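RabGDI protein (Plasmodium falciparum 3D7, PDB 3P1W) probably acts as a Rab GDP-dissociation inhibitor, keeping Rab GTPases in their GDP-bound state during vesicle transport. Local coordinates at residues A60-L64 / T65-N69. Sequence-based numbering, arbitrary orientation.
Sequences ASLNL and TNLYN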
# COMPACT_ATOMS: atom_id res chain seq x y z
N ALA A 60 1.97 -4.71 -11.68
CA ALA A 60 2.33 -4.15 -13.00
C ALA A 60 1.63 -2.84 -13.31
O ALA A 60 0.52 -2.58 -12.82
CB ALA A 60 2.01 -5.14 -14.10
N SER A 61 2.28 -2.04 -14.15
CA SER A 61 1.75 -0.80 -14.68
C SER A 61 1.32 -1.01 -16.14
O SER A 61 2.12 -1.50 -16.93
CB SER A 61 2.87 0.24 -14.63
OG SER A 61 2.43 1.49 -15.11
N LEU A 62 0.09 -0.65 -16.49
CA LEU A 62 -0.44 -0.88 -17.86
C LEU A 62 -0.72 0.42 -18.62
O LEU A 62 -1.24 1.39 -18.07
CB LEU A 62 -1.73 -1.70 -17.78
CG LEU A 62 -1.70 -3.18 -17.32
CD1 LEU A 62 -0.99 -3.32 -16.01
CD2 LEU A 62 -3.14 -3.73 -17.19
N ASN A 63 -0.37 0.43 -19.91
CA ASN A 63 -0.83 1.50 -20.79
C ASN A 63 -2.24 1.21 -21.27
O ASN A 63 -2.87 0.27 -20.81
CB ASN A 63 0.16 1.73 -21.94
CG ASN A 63 0.30 0.53 -22.88
OD1 ASN A 63 -0.49 -0.41 -22.86
ND2 ASN A 63 1.33 0.59 -23.73
N LEU A 64 -2.76 2.00 -22.20
CA LEU A 64 -4.13 1.77 -22.68
C LEU A 64 -4.28 0.43 -23.35
O LEU A 64 -5.21 -0.30 -23.06
CB LEU A 64 -4.55 2.82 -23.69
CG LEU A 64 -5.15 4.11 -23.22
CD1 LEU A 64 -5.35 4.96 -24.48
CD2 LEU A 64 -6.43 3.84 -22.45
N THR A 65 -3.40 0.14 -24.31
CA THR A 65 -3.45 -1.13 -25.04
C THR A 65 -3.51 -2.29 -24.07
O THR A 65 -4.32 -3.20 -24.22
CB THR A 65 -2.25 -1.28 -25.97
OG1 THR A 65 -2.35 -0.27 -26.98
CG2 THR A 65 -2.21 -2.67 -26.63
N ASN A 66 -2.66 -2.26 -23.06
CA ASN A 66 -2.57 -3.40 -22.18
C ASN A 66 -3.71 -3.44 -21.19
O ASN A 66 -4.18 -4.51 -20.87
CB ASN A 66 -1.18 -3.50 -21.57
CG ASN A 66 -0.14 -3.93 -22.61
OD1 ASN A 66 -0.35 -4.89 -23.36
ND2 ASN A 66 0.95 -3.20 -22.68
N LEU A 67 -4.23 -2.27 -20.77
CA LEU A 67 -5.38 -2.23 -19.88
C LEU A 67 -6.56 -2.88 -20.59
O LEU A 67 -7.23 -3.76 -20.04
CB LEU A 67 -5.69 -0.77 -19.51
CG LEU A 67 -6.76 -0.47 -18.50
CD1 LEU A 67 -6.34 -1.01 -17.11
CD2 LEU A 67 -7.04 1.03 -18.47
N TYR A 68 -6.76 -2.48 -21.85
CA TYR A 68 -7.87 -3.00 -22.63
C TYR A 68 -7.68 -4.46 -22.99
O TYR A 68 -8.62 -5.24 -22.93
CB TYR A 68 -8.15 -2.11 -23.87
CG TYR A 68 -9.17 -1.02 -23.58
CD1 TYR A 68 -8.82 0.13 -22.85
CD2 TYR A 68 -10.49 -1.15 -23.99
CE1 TYR A 68 -9.76 1.10 -22.53
CE2 TYR A 68 -11.43 -0.17 -23.69
CZ TYR A 68 -11.06 0.95 -22.95
OH TYR A 68 -11.99 1.91 -22.66
N ASN A 69 -6.46 -4.86 -23.36
CA ASN A 69 -6.20 -6.26 -23.69
C ASN A 69 -6.48 -7.16 -22.50
O ASN A 69 -6.96 -8.30 -22.67
CB ASN A 69 -4.76 -6.48 -24.18
CG ASN A 69 -4.55 -6.06 -25.64
OD1 ASN A 69 -5.50 -5.71 -26.35
ND2 ASN A 69 -3.29 -6.09 -26.09
O HOH W 1 1.60 -1.72 -20.65
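N63 caps the first turn of helix 64-71 by turning its side-chain carbonyl forward onto the backbone of N66. The bond from N66 N to N63 OD1 is 2.9 Å long, and the donor nitrogen lies almost in line with the C=O of the amide, at a C=O...N angle of 169°. This reach depends on the first torsion of N63: CG sits between the backbone N and the carbonyl carbon (chi1 63°), which folds the short side chain over the start of the helix. Asparagine suits the place because its carbonyl can accept from an N-H that has no preceding turn to bond to.

The amide of N66 lies close to that of N63, the two planes only 11° apart, with N66 ND2 3.1 Å from N63 OD1. A water bridges the side-chain amide of N66 and the backbone N-H of the capping residue, accepting from N66 ND2 at 2.6 Å and from N63 N at 3.0 Å. Behind the cap the regular helical pattern takes over: L67 N bonds to N63 O, and Y68 N to L64 O at 2.9 Å.

Two separate apolar pairs flank the cap. L62 lays CD2 3.8 Å from L67 CA and 4.2 Å from L67 CD1; branched and apolar, both leucines suit burial between strand and helix, and L67 also packs on V89 and F409. L64 CD2 instead approaches Y68 CE1 at 4.3 Å, one turn along, and L64 touches W87. T65, at the helix start, offers its hydroxyl oxygen to N84. The N63-N66 bond is a classic asparagine N-cap and the L62-L67 contact a hydrophobic staple, where strand 61-62, paired antiparallel with strand 89-90, passes into helix 64-71 through the single residue N63.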